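Local atomic coordinates of transcription termination factor NusA (Planctomyces limnophilus, PDB entry 4MTN), a protein that probably takes part in both transcription termination and antitermination, binding the core RNA polymerase and the nascent RNA. Residues Gly29-Ile34 with Ile52-Gly57. Residues are numbered along the deposited sequence; the frame is centred on the assembly and turned at random.
Sequences GVEQAI and IDRTSG
Glu31 on helix 23-42 reaches with one carboxylate oxygen to the backbone of Ile52, the last residue of strand 48-52, where the helix packs on the strand and the loop leading to strand 59-63 in the NusA N-terminal domain. Its OE2 accepts the Ile52 N-H at 2.9 Å in a nearly straight bond. The N-H arrives on the anti side, 30° out of the carboxylate plane. The same oxygen lies at the edge of the Arg54 guanidinium, forming a salt bridge with NH1 whose exact position is less sure. Arg54 has a second acid partner, since its NH2 pairs with Glu24 of the same helix. Glu31 CG, beside its backbone N, rests 3.6 Å from Ile52 CG1, and the two side chains run past each other in opposite directions; the extended chain beyond CG (chi2 179°) carries the carboxylate on to Ile52 N. Shortening Glu31 to alanine is likely to leave the Ile52 N-H without this acceptor and Arg54 with one carboxylate fewer. In the loop, Asp53 OD1 takes the Thr55 hydroxyl OG1 at 3.1 Å, from above the carboxylate plane. Beneath the polar pair the contact is apolar and buried: Val8 of helix 7-18 also touches Ile52, whose CD1 meets Ile34 CD1 at 4.0 Å and Val30 CG1 at 3.7 Å.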
ATOM      1  N   GLY A  29     -26.570  -9.145 -19.562  1.00 62.91           N
ATOM      2  CA  GLY A  29     -27.340  -7.963 -19.223  1.00 60.60           C
ATOM      3  C   GLY A  29     -28.811  -8.121 -19.557  1.00 59.63           C
ATOM      4  O   GLY A  29     -29.679  -7.785 -18.750  1.00 59.63           O
ATOM      5  N   VAL A  30     -29.090  -8.636 -20.750  1.00 60.72           N
ATOM      6  CA  VAL A  30     -30.462  -8.861 -21.192  1.00 60.68           C
ATOM      7  C   VAL A  30     -31.150  -9.902 -20.312  1.00 60.75           C
ATOM      8  O   VAL A  30     -32.330  -9.771 -19.989  1.00 64.17           O
ATOM      9  CB  VAL A  30     -30.512  -9.313 -22.668  1.00 61.20           C
ATOM     10  CG1 VAL A  30     -31.942  -9.616 -23.092  1.00 54.04           C
ATOM     11  CG2 VAL A  30     -29.907  -8.248 -23.568  1.00 62.06           C
ATOM     12  N   GLU A  31     -30.401 -10.928 -19.919  1.00 62.17           N
ATOM     13  CA  GLU A  31     -30.917 -11.957 -19.022  1.00 62.94           C
ATOM     14  C   GLU A  31     -31.363 -11.350 -17.697  1.00 63.60           C
ATOM     15  O   GLU A  31     -32.447 -11.654 -17.200  1.00 68.62           O
ATOM     16  CB  GLU A  31     -29.864 -13.040 -18.774  1.00 63.89           C
ATOM     17  CG  GLU A  31     -29.670 -14.003 -19.934  1.00 66.22           C
ATOM     18  CD  GLU A  31     -28.607 -15.048 -19.653  1.00 71.33           C
ATOM     19  OE1 GLU A  31     -27.931 -14.944 -18.608  1.00 73.20           O
ATOM     20  OE2 GLU A  31     -28.448 -15.974 -20.476  1.00 72.06           O
ATOM     21  N   GLN A  32     -30.526 -10.484 -17.136  1.00 60.58           N
ATOM     22  CA  GLN A  32     -30.833  -9.834 -15.868  1.00 56.96           C
ATOM     23  C   GLN A  32     -32.023  -8.889 -15.998  1.00 57.09           C
ATOM     24  O   GLN A  32     -32.734  -8.637 -15.026  1.00 58.68           O
ATOM     25  CB  GLN A  32     -29.610  -9.077 -15.344  1.00 53.31           C
ATOM     26  CG  GLN A  32     -28.456  -9.978 -14.936  1.00 51.97           C
ATOM     27  CD  GLN A  32     -28.838 -10.960 -13.847  1.00 57.41           C
ATOM     28  OE1 GLN A  32     -29.607 -10.636 -12.942  1.00 59.10           O
ATOM     29  NE2 GLN A  32     -28.306 -12.174 -13.933  1.00 58.63           N
ATOM     30  N   ALA A  33     -32.234  -8.368 -17.203  1.00 54.94           N
ATOM     31  CA  ALA A  33     -33.379  -7.504 -17.472  1.00 56.66           C
ATOM     32  C   ALA A  33     -34.662  -8.327 -17.529  1.00 57.56           C
ATOM     33  O   ALA A  33     -35.699  -7.915 -17.007  1.00 57.18           O
ATOM     34  CB  ALA A  33     -33.177  -6.735 -18.768  1.00 57.23           C
ATOM     35  N   ILE A  34     -34.583  -9.490 -18.168  1.00 57.53           N
ATOM     36  CA  ILE A  34     -35.706 -10.418 -18.227  1.00 59.06           C
ATOM     37  C   ILE A  34     -36.005 -10.963 -16.835  1.00 59.30           C
ATOM     38  O   ILE A  34     -37.165 -11.098 -16.441  1.00 62.51           O
ATOM     39  CB  ILE A  34     -35.425 -11.587 -19.194  1.00 60.52           C
ATOM     40  CG1 ILE A  34     -35.292 -11.071 -20.628  1.00 50.82           C
ATOM     41  CG2 ILE A  34     -36.522 -12.640 -19.110  1.00 50.16           C
ATOM     42  CD1 ILE A  34     -34.988 -12.156 -21.638  1.00 64.37           C
ATOM     43  N   ILE A  52     -30.569 -17.370 -21.957  1.00 73.21           N
ATOM     44  CA  ILE A  52     -30.776 -17.102 -23.373  1.00 73.16           C
ATOM     45  C   ILE A  52     -29.792 -17.909 -24.205  1.00 76.45           C
ATOM     46  O   ILE A  52     -28.581 -17.787 -24.032  1.00 78.04           O
ATOM     47  CB  ILE A  52     -30.614 -15.609 -23.701  1.00 72.61           C
ATOM     48  CG1 ILE A  52     -31.616 -14.776 -22.900  1.00 68.20           C
ATOM     49  CG2 ILE A  52     -30.790 -15.371 -25.193  1.00 74.75           C
ATOM     50  CD1 ILE A  52     -31.460 -13.287 -23.096  1.00 67.25           C
ATOM     51  N   ASP A  53     -30.319 -18.745 -25.094  1.00 82.04           N
ATOM     52  CA  ASP A  53     -29.481 -19.519 -26.001  1.00 88.11           C
ATOM     53  C   ASP A  53     -28.688 -18.561 -26.881  1.00 88.51           C
ATOM     54  O   ASP A  53     -29.255 -17.667 -27.504  1.00 91.00           O
ATOM     55  CB  ASP A  53     -30.330 -20.466 -26.851  1.00 97.16           C
ATOM     56  CG  ASP A  53     -29.512 -21.571 -27.497  1.00108.92           C
ATOM     57  OD1 ASP A  53     -28.321 -21.346 -27.799  1.00111.31           O
ATOM     58  OD2 ASP A  53     -30.065 -22.672 -27.708  1.00116.90           O
ATOM     59  N   ARG A  54     -27.373 -18.744 -26.920  1.00 88.85           N
ATOM     60  CA  ARG A  54     -26.496 -17.816 -27.623  1.00 89.40           C
ATOM     61  C   ARG A  54     -26.709 -17.849 -29.136  1.00 95.58           C
ATOM     62  O   ARG A  54     -26.736 -16.804 -29.786  1.00 96.80           O
ATOM     63  CB  ARG A  54     -25.034 -18.118 -27.290  1.00 87.31           C
ATOM     64  CG  ARG A  54     -24.676 -17.888 -25.828  1.00 80.99           C
ATOM     65  CD  ARG A  54     -24.994 -16.461 -25.404  1.00 74.52           C
ATOM     66  NE  ARG A  54     -24.624 -16.196 -24.016  1.00 69.93           N
ATOM     67  CZ  ARG A  54     -25.469 -16.254 -22.992  1.00 64.79           C
ATOM     68  NH1 ARG A  54     -26.741 -16.568 -23.195  1.00 64.38           N
ATOM     69  NH2 ARG A  54     -25.045 -15.994 -21.763  1.00 60.78           N
ATOM     70  N   THR A  55     -26.853 -19.047 -29.693  1.00100.70           N
ATOM     71  CA  THR A  55     -27.033 -19.193 -31.134  1.00107.72           C
ATOM     72  C   THR A  55     -28.412 -18.736 -31.613  1.00111.38           C
ATOM     73  O   THR A  55     -28.518 -17.888 -32.499  1.00115.09           O
ATOM     74  CB  THR A  55     -26.817 -20.653 -31.576  1.00110.51           C
ATOM     75  OG1 THR A  55     -27.725 -21.507 -30.867  1.00109.71           O
ATOM     76  CG2 THR A  55     -25.390 -21.089 -31.291  1.00110.31           C
ATOM     77  N   SER A  56     -29.464 -19.300 -31.026  1.00111.76           N
ATOM     78  CA  SER A  56     -30.830 -19.012 -31.462  1.00115.22           C
ATOM     79  C   SER A  56     -31.380 -17.705 -30.893  1.00111.54           C
ATOM     80  O   SER A  56     -32.028 -16.937 -31.603  1.00114.26           O
ATOM     81  CB  SER A  56     -31.757 -20.171 -31.091  1.00118.13           C
ATOM     82  OG  SER A  56     -31.669 -20.475 -29.712  1.00117.11           O
ATOM     83  N   GLY A  57     -31.130 -17.458 -29.611  1.00107.83           N
ATOM     84  CA  GLY A  57     -31.580 -16.232 -28.976  1.00104.29           C
ATOM     85  C   GLY A  57     -32.863 -16.375 -28.179  1.00102.01           C
ATOM     86  O   GLY A  57     -33.363 -15.399 -27.622  1.00100.56           O
TER